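Local structure of endo-1,4-beta-xylanase (Uncultured bacterium, 7AX7) at residues T70-A74 / Q75-N79; E82-S85 / S86-N90; F35-G38 / Q39-N42; I104-N107 / N108-Q112; P193-E196 / Y197-W200. The protein removes acetyl groups from acetylated xylan with the help of a bound cobalt ion, as the CE4 deacetylase domain of a multidomain xylanase. All blocks are in the same frame, centred on the assembly; numbering follows the deposited sequence.

Contact 1 of 5, residues T70-A74 / Q75-N79; sequences TNMSA and QNIRN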
loop_
_atom_site.group_PDB
_atom_site.type_symbol
_atom_site.label_atom_id
_atom_site.label_comp_id
_atom_site.label_asym_id
_atom_site.label_seq_id
_atom_site.Cartn_x
_atom_site.Cartn_y
_atom_site.Cartn_z
ATOM N N THR A 70 9.872 -14.549 6.629
ATOM C CA THR A 70 11.123 -14.906 7.287
ATOM C C THR A 70 11.219 -16.405 7.549
ATOM O O THR A 70 12.305 -16.899 7.868
ATOM C CB THR A 70 11.311 -14.125 8.604
ATOM O OG1 THR A 70 10.383 -14.579 9.600
ATOM C CG2 THR A 70 11.124 -12.633 8.377
ATOM N N ASN A 71 10.128 -17.150 7.379
ATOM C CA ASN A 71 10.155 -18.595 7.560
ATOM C C ASN A 71 10.127 -19.351 6.234
ATOM O O ASN A 71 9.777 -20.536 6.207
ATOM C CB ASN A 71 9.000 -19.015 8.469
ATOM C CG ASN A 71 8.979 -18.222 9.772
ATOM O OD1 ASN A 71 7.950 -17.684 10.183
ATOM N ND2 ASN A 71 10.124 -18.127 10.406
ATOM N N MET A 72 10.522 -18.699 5.138
ATOM C CA MET A 72 10.426 -19.265 3.797
ATOM C C MET A 72 11.800 -19.411 3.155
ATOM O O MET A 72 12.709 -18.608 3.391
ATOM C CB MET A 72 9.549 -18.395 2.878
ATOM C CG MET A 72 8.059 -18.547 3.071
ATOM S SD MET A 72 7.086 -17.586 1.870
ATOM C CE MET A 72 7.925 -17.968 0.375
ATOM N N SER A 73 11.937 -20.430 2.311
ATOM C CA SER A 73 13.168 -20.609 1.560
ATOM C C SER A 73 13.290 -19.538 0.477
ATOM O O SER A 73 12.305 -18.917 0.063
ATOM C CB SER A 73 13.201 -21.992 0.922
ATOM O OG SER A 73 12.165 -22.107 -0.037
ATOM N N ALA A 74 14.525 -19.332 0.014
ATOM C CA ALA A 74 14.773 -18.361 -1.049
ATOM C C ALA A 74 13.897 -18.640 -2.263
ATOM O O ALA A 74 13.312 -17.721 -2.844
ATOM C CB ALA A 74 16.249 -18.379 -1.449
ATOM N N GLN A 75 13.819 -19.914 -2.673
ATOM C CA GLN A 75 13.053 -20.284 -3.862
ATOM C C GLN A 75 11.582 -19.938 -3.687
ATOM O O GLN A 75 10.949 -19.387 -4.593
ATOM C CB GLN A 75 13.208 -21.781 -4.152
ATOM C CG GLN A 75 14.630 -22.244 -4.500
ATOM C CD GLN A 75 15.640 -22.136 -3.343
ATOM O OE1 GLN A 75 15.311 -22.367 -2.160
ATOM N NE2 GLN A 75 16.884 -21.783 -3.691
ATOM N N ASN A 76 11.018 -20.268 -2.525
ATOM C CA ASN A 76 9.603 -20.011 -2.306
ATOM C C ASN A 76 9.316 -18.516 -2.253
ATOM O O ASN A 76 8.288 -18.064 -2.769
ATOM C CB ASN A 76 9.136 -20.721 -1.040
ATOM C CG ASN A 76 8.818 -22.191 -1.293
ATOM O OD1 ASN A 76 8.541 -22.581 -2.424
ATOM N ND2 ASN A 76 8.860 -23.005 -0.249
ATOM N N ILE A 77 10.215 -17.734 -1.643
ATOM C CA ILE A 77 10.098 -16.277 -1.695
ATOM C C ILE A 77 10.032 -15.806 -3.144
ATOM O O ILE A 77 9.131 -15.051 -3.530
ATOM C CB ILE A 77 11.259 -15.615 -0.929
ATOM C CG1 ILE A 77 11.100 -15.823 0.587
ATOM C CG2 ILE A 77 11.333 -14.121 -1.220
ATOM C CD1 ILE A 77 12.321 -15.420 1.369
ATOM N N ARG A 78 10.966 -16.269 -3.983
ATOM C CA ARG A 78 10.980 -15.805 -5.369
ATOM C C ARG A 78 9.700 -16.195 -6.106
ATOM O O ARG A 78 9.159 -15.398 -6.882
ATOM C CB ARG A 78 12.208 -16.341 -6.104
ATOM C CG ARG A 78 13.543 -15.797 -5.591
ATOM C CD ARG A 78 14.703 -16.296 -6.460
ATOM N NE ARG A 78 15.959 -15.649 -6.101
ATOM C CZ ARG A 78 16.304 -14.419 -6.478
ATOM N NH1 ARG A 78 15.481 -13.695 -7.230
ATOM N NH2 ARG A 78 17.475 -13.908 -6.107
ATOM N N ASN A 79 9.205 -17.418 -5.890
ATOM C CA ASN A 79 7.952 -17.823 -6.519
ATOM C C ASN A 79 6.800 -16.922 -6.083
ATOM O O ASN A 79 5.999 -16.481 -6.913
ATOM C CB ASN A 79 7.633 -19.285 -6.199
ATOM C CG ASN A 79 8.574 -20.248 -6.888
ATOM O OD1 ASN A 79 9.312 -19.862 -7.795
ATOM N ND2 ASN A 79 8.553 -21.514 -6.462
HETATM O O HOH W 1 9.352 -22.269 2.380
#
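Helix 74-92 of this NodB-type deacetylase domain begins with a serine N-cap, and Ser-73 fills that place with its hydroxyl reaching forward to the first turn. Its OG accepts a weak bond of 3.3 Å from Asn-76 N, answering one of the amide hydrogens that have no carbonyl before them in a new helix. With chi1 at 65°, OG sits between the backbone N and the carbonyl carbon, the setting from which a short hydroxyl can meet an amide three residues on. The regular helix bonds start at once. Ile-77 N reaches Ser-73 O at 2.9 Å in a nearly straight bond, and Arg-78 N follows on Ala-74 O at 3.0 Å. A water also ties the cap to the first turn, accepting from Ser-73 N and, at 2.8 Å, from Asn-76 ND2. On the apolar side, Ile-77 CG1 packs against Met-72 CB at 3.8 Å and lies 3.4 Å from Ser-73 O, a branched hydrocarbon well suited to the buried face of the helix. Cutting Ile-77 back to an alanine is likely to leave Met-72 CB without its apolar partner and to open a gap toward helix 108-113. That helix meets Ile-77 through Thr-109 and Met-110, while Ala-74 touches its last residue, Asn-113, so the start of helix 74-92 is laid directly against its neighbour.

Contact 2 of 5, residues E82-S85 / S86-N90; sequences EWTS and SAIKN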
loop_
_atom_site.group_PDB
_atom_site.type_symbol
_atom_site.label_atom_id
_atom_site.label_comp_id
_atom_site.label_asym_id
_atom_site.label_seq_id
_atom_site.Cartn_x
_atom_site.Cartn_y
_atom_site.Cartn_z
ATOM N N GLU A 82 7.205 -13.557 -8.022
ATOM C CA GLU A 82 6.918 -13.691 -9.450
ATOM C C GLU A 82 5.435 -13.952 -9.706
ATOM O O GLU A 82 4.837 -13.350 -10.603
ATOM C CB GLU A 82 7.774 -14.804 -10.050
ATOM C CG GLU A 82 9.258 -14.487 -9.988
ATOM C CD GLU A 82 10.145 -15.692 -10.245
ATOM O OE1 GLU A 82 9.645 -16.703 -10.790
ATOM O OE2 GLU A 82 11.347 -15.619 -9.892
ATOM N N TRP A 83 4.828 -14.858 -8.941
ATOM C CA TRP A 83 3.417 -15.150 -9.157
ATOM C C TRP A 83 2.537 -13.945 -8.853
ATOM O O TRP A 83 1.504 -13.761 -9.504
ATOM C CB TRP A 83 2.987 -16.335 -8.303
ATOM C CG TRP A 83 3.703 -17.592 -8.654
ATOM C CD1 TRP A 83 4.248 -17.916 -9.863
ATOM C CD2 TRP A 83 3.991 -18.683 -7.774
ATOM N NE1 TRP A 83 4.842 -19.152 -9.796
ATOM C CE2 TRP A 83 4.704 -19.646 -8.525
ATOM C CE3 TRP A 83 3.715 -18.943 -6.422
ATOM C CZ2 TRP A 83 5.151 -20.849 -7.970
ATOM C CZ3 TRP A 83 4.158 -20.145 -5.871
ATOM C CH2 TRP A 83 4.865 -21.081 -6.648
ATOM N N THR A 84 2.916 -13.116 -7.874
ATOM C CA THR A 84 2.101 -11.946 -7.567
ATOM C C THR A 84 2.207 -10.903 -8.672
ATOM O O THR A 84 1.193 -10.353 -9.117
ATOM C CB THR A 84 2.510 -11.353 -6.216
ATOM O OG1 THR A 84 2.279 -12.323 -5.188
ATOM C CG2 THR A 84 1.691 -10.088 -5.914
ATOM N N SER A 85 3.435 -10.607 -9.115
ATOM C CA SER A 85 3.626 -9.632 -10.182
ATOM C C SER A 85 2.969 -10.086 -11.482
ATOM O O SER A 85 2.346 -9.283 -12.182
ATOM C CB SER A 85 5.113 -9.384 -10.406
ATOM O OG SER A 85 5.672 -8.682 -9.317
ATOM N N SER A 86 3.113 -11.364 -11.838
ATOM C CA SER A 86 2.529 -11.806 -13.102
ATOM C C SER A 86 1.004 -11.887 -13.019
ATOM O O SER A 86 0.321 -11.631 -14.019
ATOM C CB SER A 86 3.147 -13.139 -13.539
ATOM O OG SER A 86 3.010 -14.126 -12.549
ATOM N N ALA A 87 0.448 -12.209 -11.844
ATOM C CA ALA A 87 -1.007 -12.147 -11.685
ATOM C C ALA A 87 -1.533 -10.729 -11.913
ATOM O O ALA A 87 -2.570 -10.535 -12.557
ATOM C CB ALA A 87 -1.416 -12.648 -10.298
ATOM N N ILE A 88 -0.832 -9.726 -11.388
ATOM C CA ILE A 88 -1.267 -8.344 -11.555
ATOM C C ILE A 88 -1.052 -7.876 -12.994
ATOM O O ILE A 88 -1.908 -7.192 -13.574
ATOM C CB ILE A 88 -0.539 -7.444 -10.546
ATOM C CG1 ILE A 88 -0.991 -7.785 -9.125
ATOM C CG2 ILE A 88 -0.779 -5.980 -10.872
ATOM C CD1 ILE A 88 -0.127 -7.163 -8.042
ATOM N N LYS A 89 0.082 -8.248 -13.599
ATOM C CA LYS A 89 0.350 -7.858 -14.981
ATOM C C LYS A 89 -0.625 -8.521 -15.945
ATOM O O LYS A 89 -1.184 -7.863 -16.833
ATOM C CB LYS A 89 1.786 -8.213 -15.356
ATOM C CG LYS A 89 2.152 -7.877 -16.802
ATOM C CD LYS A 89 2.039 -6.381 -17.069
ATOM C CE LYS A 89 2.595 -6.025 -18.443
ATOM N NZ LYS A 89 2.460 -4.563 -18.730
ATOM N N ASN A 90 -0.851 -9.826 -15.777
ATOM C CA ASN A 90 -1.705 -10.560 -16.703
ATOM C C ASN A 90 -3.186 -10.285 -16.503
ATOM O O ASN A 90 -3.976 -10.584 -17.406
ATOM C CB ASN A 90 -1.461 -12.064 -16.578
ATOM C CG ASN A 90 -0.106 -12.462 -17.080
ATOM O OD1 ASN A 90 0.546 -11.706 -17.805
ATOM N ND2 ASN A 90 0.334 -13.651 -16.708
#
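With chi1 at 56°, Ser-86 holds OG between its own backbone N and carbonyl carbon, which folds the hydroxyl back along the helix toward Glu-82 O; Thr-84 sets its methyl CG2 anti to the backbone N, and Ile-88 sets CG1 anti to its carbonyl carbon (chi1 -67°), which points CG1 and CD1 back toward Thr-84. The stretch is a plain alpha-helical turn in the middle of helix 74-92, and the serine adds to it the familiar side-chain bond to the carbonyl four residues earlier. Glu-82 O is therefore gripped twice by one residue: Ser-86 N donates at 2.9 Å and Ser-86 OG donates at 2.8 Å, the two arriving from opposite faces of the carbonyl plane. Serine suits such a place because its hydroxyl, on a side of the helix that is only partly covered, can be satisfied by the helix itself. The backbone bonds go on in step, with Ala-87 N on Trp-83 O, Ile-88 N on Thr-84 O and Lys-89 N on Ser-85 O.

Toward the sheet the character changes. Thr-84 and Ile-88, both buried, lie side by side and point the same way; Thr-84 reaches Ser-61 and Ile-88 reaches Leu-59 on strand 58-61. The threonine hydroxyl is met within its own helix by Glu-80 O, which leaves the methyl for packing, and Ser-85 OG is hydrogen-bonded to Tyr-116 OH. The extended CG1-CD1 branch of Ile-88 runs back along the preceding turn: CG1 lies 3.4 Å from Thr-84 O, and CD1 meets Thr-84 CG2 at 4.0 Å.

Contact 3 of 5, residues F35-G38 / Q39-N42; sequences FLIG and QNVN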
loop_
_atom_site.group_PDB
_atom_site.type_symbol
_atom_site.label_atom_id
_atom_site.label_comp_id
_atom_site.label_asym_id
_atom_site.label_seq_id
_atom_site.Cartn_x
_atom_site.Cartn_y
_atom_site.Cartn_z
ATOM N N PHE A 35 -1.176 -2.467 -1.996
ATOM C CA PHE A 35 -0.283 -3.615 -1.965
ATOM C C PHE A 35 -1.145 -4.867 -1.876
ATOM O O PHE A 35 -1.752 -5.150 -0.832
ATOM C CB PHE A 35 0.691 -3.493 -0.793
ATOM C CG PHE A 35 1.704 -2.390 -0.965
ATOM C CD1 PHE A 35 1.358 -1.070 -0.730
ATOM C CD2 PHE A 35 3.005 -2.679 -1.367
ATOM C CE1 PHE A 35 2.295 -0.040 -0.894
ATOM C CE2 PHE A 35 3.953 -1.658 -1.536
ATOM C CZ PHE A 35 3.591 -0.333 -1.303
ATOM N N LEU A 36 -1.214 -5.605 -2.974
ATOM C CA LEU A 36 -2.180 -6.677 -3.098
ATOM C C LEU A 36 -1.573 -8.009 -2.688
ATOM O O LEU A 36 -0.385 -8.275 -2.901
ATOM C CB LEU A 36 -2.706 -6.778 -4.532
ATOM C CG LEU A 36 -3.233 -5.508 -5.217
ATOM C CD1 LEU A 36 -3.681 -5.848 -6.635
ATOM C CD2 LEU A 36 -4.367 -4.885 -4.433
ATOM N N ILE A 37 -2.420 -8.848 -2.104
ATOM C CA ILE A 37 -2.106 -10.250 -1.866
ATOM C C ILE A 37 -2.418 -11.017 -3.146
ATOM O O ILE A 37 -3.542 -10.963 -3.654
ATOM C CB ILE A 37 -2.910 -10.790 -0.673
ATOM C CG1 ILE A 37 -2.556 -9.994 0.590
ATOM C CG2 ILE A 37 -2.669 -12.294 -0.495
ATOM C CD1 ILE A 37 -3.365 -10.369 1.823
ATOM N N GLY A 38 -1.417 -11.731 -3.672
ATOM C CA GLY A 38 -1.572 -12.367 -4.973
ATOM C C GLY A 38 -2.749 -13.326 -5.055
ATOM O O GLY A 38 -3.443 -13.379 -6.076
ATOM N N GLN A 39 -2.989 -14.108 -3.994
ATOM C CA GLN A 39 -4.101 -15.048 -4.073
ATOM C C GLN A 39 -5.458 -14.352 -4.022
ATOM O O GLN A 39 -6.472 -14.995 -4.314
ATOM C CB GLN A 39 -3.997 -16.120 -2.975
ATOM C CG GLN A 39 -4.240 -15.637 -1.562
ATOM C CD GLN A 39 -3.835 -16.672 -0.515
ATOM O OE1 GLN A 39 -3.391 -17.770 -0.846
ATOM N NE2 GLN A 39 -3.984 -16.316 0.755
ATOM N N ASN A 40 -5.503 -13.061 -3.689
ATOM C CA ASN A 40 -6.731 -12.284 -3.799
ATOM C C ASN A 40 -6.946 -11.712 -5.198
ATOM O O ASN A 40 -7.954 -11.041 -5.421
ATOM C CB ASN A 40 -6.746 -11.138 -2.775
ATOM C CG ASN A 40 -6.883 -11.629 -1.331
ATOM O OD1 ASN A 40 -7.136 -12.801 -1.081
ATOM N ND2 ASN A 40 -6.733 -10.711 -0.380
ATOM N N VAL A 41 -6.025 -11.946 -6.136
ATOM C CA VAL A 41 -6.174 -11.499 -7.521
ATOM C C VAL A 41 -6.844 -12.638 -8.286
ATOM O O VAL A 41 -6.205 -13.632 -8.624
ATOM C CB VAL A 41 -4.830 -11.112 -8.147
ATOM C CG1 VAL A 41 -4.992 -10.813 -9.637
ATOM C CG2 VAL A 41 -4.219 -9.915 -7.431
ATOM N N ASN A 42 -8.137 -12.492 -8.566
ATOM C CA ASN A 42 -8.902 -13.555 -9.215
ATOM C C ASN A 42 -10.135 -12.941 -9.880
ATOM O O ASN A 42 -10.335 -11.721 -9.863
ATOM C CB ASN A 42 -9.285 -14.635 -8.194
ATOM C CG ASN A 42 -9.973 -14.043 -6.982
ATOM O OD1 ASN A 42 -11.055 -13.473 -7.099
ATOM N ND2 ASN A 42 -9.340 -14.151 -5.818
HETATM O O HOH W 2 -4.193 -15.298 -8.488
#
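The carboxamide of Asn-40 lies alongside Ile-37, its ND2 3.8 Å from Ile-37 CB and 4.0 Å from Ile-37 CD1, while the flat carbonyl groups of Ile-37 and Gly-38 each receive a donor above their plane. Asn-40 N comes to Ile-37 O at 2.9 Å, 50° out of that plane, and Val-41 N comes to Gly-38 O at 3.0 Å, so neither donor sits on a lone pair. These are i to i+3 bonds: the chain leaves parallel strand 33-36 and tightens into a short 3-10 turn, beside the metal site of the NodB fold. Ile-37 also meets His-66, a cobalt ligand, and its side chain is about 5 Å from the ion. An alanine in place of Asn-40 would probably strip Ile-37 of its cover on that side and open a gap toward Pro-14. Gln-39 CG rests on Ile-37 CG2 at 3.8 Å, the side chain beyond stretching out to touch Tyr-64. Glycine fits position 38, where its bare CA faces Thr-84 of helix 74-92. Across the turn Leu-36 CD1 and Val-41 CG2 meet at 4.2 Å, at about a right angle, and a water donates to both Gly-38 O and Val-41 O.

Contact 4 of 5, residues I104-N107 / N108-Q112; sequences IAVN and NTMYQ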
loop_
_atom_site.group_PDB
_atom_site.type_symbol
_atom_site.label_atom_id
_atom_site.label_comp_id
_atom_site.label_asym_id
_atom_site.label_seq_id
_atom_site.Cartn_x
_atom_site.Cartn_y
_atom_site.Cartn_z
ATOM N N ILE A 104 5.306 -6.815 8.143
ATOM C CA ILE A 104 6.583 -6.120 8.199
ATOM C C ILE A 104 7.600 -7.059 8.842
ATOM O O ILE A 104 8.409 -6.643 9.679
ATOM C CB ILE A 104 6.472 -4.793 8.972
ATOM C CG1 ILE A 104 5.205 -4.033 8.570
ATOM C CG2 ILE A 104 7.707 -3.932 8.725
ATOM C CD1 ILE A 104 5.219 -3.512 7.136
ATOM N N ALA A 105 7.539 -8.338 8.487
ATOM C CA ALA A 105 8.531 -9.318 8.915
ATOM C C ALA A 105 9.529 -9.499 7.777
ATOM O O ALA A 105 9.174 -10.004 6.705
ATOM C CB ALA A 105 7.869 -10.643 9.292
ATOM N N VAL A 106 10.777 -9.088 8.011
ATOM C CA VAL A 106 11.820 -9.121 6.992
ATOM C C VAL A 106 13.107 -9.648 7.612
ATOM O O VAL A 106 13.437 -9.310 8.755
ATOM C CB VAL A 106 12.060 -7.725 6.381
ATOM C CG1 VAL A 106 10.739 -7.073 6.009
ATOM C CG2 VAL A 106 12.810 -6.865 7.361
ATOM N N ASN A 107 13.840 -10.466 6.847
ATOM C CA ASN A 107 15.144 -10.996 7.246
ATOM C C ASN A 107 16.103 -10.913 6.055
ATOM O O ASN A 107 15.740 -10.452 4.967
ATOM C CB ASN A 107 15.021 -12.438 7.778
ATOM C CG ASN A 107 14.576 -13.426 6.710
ATOM O OD1 ASN A 107 14.291 -13.041 5.575
ATOM N ND2 ASN A 107 14.516 -14.708 7.067
ATOM N N ASN A 108 17.343 -11.376 6.258
ATOM C CA ASN A 108 18.347 -11.303 5.196
ATOM C C ASN A 108 17.895 -12.054 3.948
ATOM O O ASN A 108 18.100 -11.588 2.823
ATOM C CB ASN A 108 19.693 -11.873 5.669
ATOM C CG ASN A 108 20.344 -11.048 6.759
ATOM O OD1 ASN A 108 21.157 -11.567 7.523
ATOM N ND2 ASN A 108 19.993 -9.768 6.844
ATOM N N THR A 109 17.317 -13.243 4.128
ATOM C CA THR A 109 16.936 -14.059 2.979
ATOM C C THR A 109 15.958 -13.316 2.071
ATOM O O THR A 109 16.115 -13.326 0.845
ATOM C CB THR A 109 16.362 -15.389 3.470
ATOM O OG1 THR A 109 17.352 -16.042 4.270
ATOM C CG2 THR A 109 15.981 -16.307 2.305
ATOM N N MET A 110 14.975 -12.620 2.657
ATOM C CA MET A 110 14.045 -11.829 1.852
ATOM C C MET A 110 14.774 -10.741 1.068
ATOM O O MET A 110 14.578 -10.599 -0.146
ATOM C CB MET A 110 12.960 -11.218 2.746
ATOM C CG MET A 110 11.966 -12.240 3.247
ATOM S SD MET A 110 10.913 -11.636 4.556
ATOM C CE MET A 110 9.884 -10.503 3.612
ATOM N N TYR A 111 15.611 -9.952 1.750
ATOM C CA TYR A 111 16.329 -8.882 1.062
ATOM C C TYR A 111 17.196 -9.412 -0.079
ATOM O O TYR A 111 17.350 -8.736 -1.104
ATOM C CB TYR A 111 17.197 -8.107 2.050
ATOM C CG TYR A 111 16.485 -7.027 2.844
ATOM C CD1 TYR A 111 15.910 -5.925 2.215
ATOM C CD2 TYR A 111 16.440 -7.085 4.231
ATOM C CE1 TYR A 111 15.285 -4.926 2.947
ATOM C CE2 TYR A 111 15.824 -6.093 4.973
ATOM C CZ TYR A 111 15.246 -5.020 4.329
ATOM O OH TYR A 111 14.643 -4.044 5.083
ATOM N N GLN A 112 17.779 -10.605 0.083
ATOM C CA GLN A 112 18.628 -11.187 -0.950
ATOM C C GLN A 112 17.830 -11.692 -2.149
ATOM O O GLN A 112 18.408 -11.887 -3.227
ATOM C CB GLN A 112 19.449 -12.352 -0.369
ATOM C CG GLN A 112 20.446 -11.962 0.735
ATOM C CD GLN A 112 20.958 -13.161 1.538
ATOM O OE1 GLN A 112 20.632 -14.307 1.240
ATOM N NE2 GLN A 112 21.763 -12.891 2.570
#
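The backbone runs extended through Val-106 and Asn-107 and then turns abruptly into helical angles at Asn-108, so that Asn-107 faces the first amides of the helix. Its OD1 accepts from Met-110 N at 3.0 Å in a fairly straight bond of 165°, the donor standing somewhat out of the carboxamide plane. Here CG sits between the backbone N and the carbonyl carbon (chi1 65°), and the amide is thereby swung over the opening turn, alongside Thr-109. The main-chain carbonyl of Asn-107 takes the next amide: Tyr-111 N lies in the plane of that carbonyl, though at a long 3.3 Å.

This is an asparagine N-cap, closing the start of helix 108-113 in the loop region that follows helix 74-92. Asparagine suits the post because a short side chain with a carbonyl oxygen can stand in for the missing preceding turn. Side chains of the first turn reach back along the residues before the cap. Met-110, buried and bent at chi3, brings SD to 3.2 Å from Ala-105 O and to 3.6 Å from Val-106 CA, a flexible thioether following the course of the extended chain; Met-110 also touches Met-69. On another side Val-106 CG2 touches Tyr-111 CE2 at 3.9 Å, the two side chains meeting at a slant. The tyrosine ring in turn meets Phe-118 at the start of strand 118-123, and Asn-107 packs on Thr-70 of the loop leading into helix 74-92.

Contact 5 of 5, residues P193-E196 / Y197-W200; sequences PNVE and YKIW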
loop_
_atom_site.group_PDB
_atom_site.type_symbol
_atom_site.label_atom_id
_atom_site.label_comp_id
_atom_site.label_asym_id
_atom_site.label_seq_id
_atom_site.Cartn_x
_atom_site.Cartn_y
_atom_site.Cartn_z
ATOM N N PRO A 193 14.243 4.864 -5.621
ATOM C CA PRO A 193 13.822 3.892 -4.597
ATOM C C PRO A 193 14.554 2.582 -4.695
ATOM O O PRO A 193 14.537 1.807 -3.730
ATOM C CB PRO A 193 12.326 3.699 -4.887
ATOM C CG PRO A 193 12.236 3.901 -6.378
ATOM C CD PRO A 193 13.218 5.037 -6.668
ATOM N N ASN A 194 15.205 2.310 -5.825
ATOM C CA ASN A 194 15.722 0.974 -6.100
ATOM C C ASN A 194 17.097 0.835 -5.451
ATOM O O ASN A 194 18.142 0.784 -6.102
ATOM C CB ASN A 194 15.751 0.719 -7.598
ATOM C CG ASN A 194 14.384 0.895 -8.231
ATOM O OD1 ASN A 194 13.976 2.013 -8.578
ATOM N ND2 ASN A 194 13.663 -0.198 -8.371
ATOM N N VAL A 195 17.065 0.803 -4.125
ATOM C CA VAL A 195 18.235 0.576 -3.289
ATOM C C VAL A 195 18.025 -0.771 -2.613
ATOM O O VAL A 195 17.012 -0.976 -1.931
ATOM C CB VAL A 195 18.417 1.694 -2.252
ATOM C CG1 VAL A 195 19.616 1.403 -1.335
ATOM C CG2 VAL A 195 18.561 3.049 -2.939
ATOM N N GLU A 196 18.954 -1.696 -2.827
ATOM C CA GLU A 196 18.834 -3.004 -2.207
ATOM C C GLU A 196 19.076 -2.911 -0.705
ATOM O O GLU A 196 19.764 -2.014 -0.214
ATOM C CB GLU A 196 19.828 -3.988 -2.820
ATOM C CG GLU A 196 19.422 -4.538 -4.162
ATOM C CD GLU A 196 20.474 -5.472 -4.727
ATOM O OE1 GLU A 196 21.487 -4.973 -5.269
ATOM O OE2 GLU A 196 20.293 -6.707 -4.606
ATOM N N TYR A 197 18.519 -3.873 0.026
ATOM C CA TYR A 197 18.785 -4.010 1.459
ATOM C C TYR A 197 18.292 -2.791 2.241
ATOM O O TYR A 197 18.835 -2.455 3.296
ATOM C CB TYR A 197 20.276 -4.246 1.718
ATOM C CG TYR A 197 20.917 -5.271 0.804
ATOM C CD1 TYR A 197 20.378 -6.543 0.662
ATOM C CD2 TYR A 197 22.057 -4.957 0.065
ATOM C CE1 TYR A 197 20.966 -7.487 -0.182
ATOM C CE2 TYR A 197 22.648 -5.882 -0.765
ATOM C CZ TYR A 197 22.098 -7.145 -0.889
ATOM O OH TYR A 197 22.684 -8.064 -1.727
ATOM N N LYS A 198 17.250 -2.132 1.731
ATOM C CA LYS A 198 16.666 -0.955 2.358
ATOM C C LYS A 198 15.155 -1.108 2.419
ATOM O O LYS A 198 14.542 -1.699 1.527
ATOM C CB LYS A 198 17.021 0.309 1.578
ATOM C CG LYS A 198 16.564 1.608 2.216
ATOM C CD LYS A 198 17.166 2.791 1.478
ATOM C CE LYS A 198 16.755 4.119 2.116
ATOM N NZ LYS A 198 17.409 4.333 3.441
ATOM N N ILE A 199 14.550 -0.573 3.473
ATOM C CA ILE A 199 13.095 -0.505 3.558
ATOM C C ILE A 199 12.695 0.939 3.847
ATOM O O ILE A 199 13.190 1.548 4.802
ATOM C CB ILE A 199 12.528 -1.480 4.612
ATOM C CG1 ILE A 199 10.992 -1.484 4.571
ATOM C CG2 ILE A 199 13.011 -1.138 5.993
ATOM C CD1 ILE A 199 10.373 -2.793 5.099
ATOM N N TRP A 200 11.794 1.477 3.022
ATOM C CA TRP A 200 11.468 2.898 2.989
ATOM C C TRP A 200 10.175 3.188 3.742
ATOM O O TRP A 200 9.181 2.476 3.581
ATOM C CB TRP A 200 11.276 3.383 1.551
ATOM C CG TRP A 200 12.425 3.268 0.604
ATOM C CD1 TRP A 200 12.740 2.195 -0.185
ATOM C CD2 TRP A 200 13.371 4.292 0.288
ATOM N NE1 TRP A 200 13.846 2.484 -0.961
ATOM C CE2 TRP A 200 14.254 3.766 -0.687
ATOM C CE3 TRP A 200 13.572 5.602 0.745
ATOM C CZ2 TRP A 200 15.323 4.505 -1.211
ATOM C CZ3 TRP A 200 14.634 6.338 0.214
ATOM C CH2 TRP A 200 15.492 5.787 -0.750
HETATM O O HOH W 3 14.528 -1.528 -1.051
HETATM O O HOH W 4 21.142 -9.485 -3.156
#
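Trp-200 gives its indole N-H to Pro-193 O: NE1 stands 2.9 Å away, in the carbonyl plane and on a lone pair, but the oxygen lies somewhat out of the indole plane and the bond is bent to 136°. The same oxygen also accepts from Val-195 N at 2.7 Å, closing an inverse gamma turn centred on Asn-194. Val-195 CG2 touches Trp-200 CZ2 at 3.9 Å, a small branched side chain set against the edge of the indole, near its plane. Nearer the bend of the loop, Glu-196 CB lies over one face of the Tyr-197 ring, 3.9 Å from its centroid, a CH-pi contact; Tyr-197 takes left-handed backbone angles that reverse the chain. Waters bind the two arms together: one donates to Val-195 O and Lys-198 O, and another joins Glu-196 OE2 to Tyr-197 OH. Lys-198 passes its CE over a face of the indole, and its NZ is held by Gly-205 O. Farther out, Phe-186 of helix 182-189 meets the indole edge-to-face, while the backbone of Trp-200 bonds to Phe-118 and Gln-120, setting the short, weakly bonded strand at about 199-200 parallel to strand 118-123, with Tyr-111 of helix 108-113 against Tyr-197.

Overall arrangement
Contact 3 is the one beside the metal: the side chain of Ile-37 is about 5 Å from the cobalt bound by Asp-12, His-62 and His-66, whereas the side chains of Ala-105 (contact 4), Thr-84 (contact 2) and Met-72 (contact 1) lie about 10, 12 and 13 Å from it. Contacts 1 and 2 mark two points on helix 74-92, their centres 16 Å apart. Contact 2 rests on contact 3, where Ile-88 CD1 meets Leu-36 CD1 at 4.0 Å. Contact 1 adjoins contact 4 (centres 10 Å apart), where Thr-70, shortly before one N-cap, packs on Asn-107, the other. Contact 4 leads on to contact 5 through Tyr-111, whose OH is 3.4 Å from Ile-199 CB.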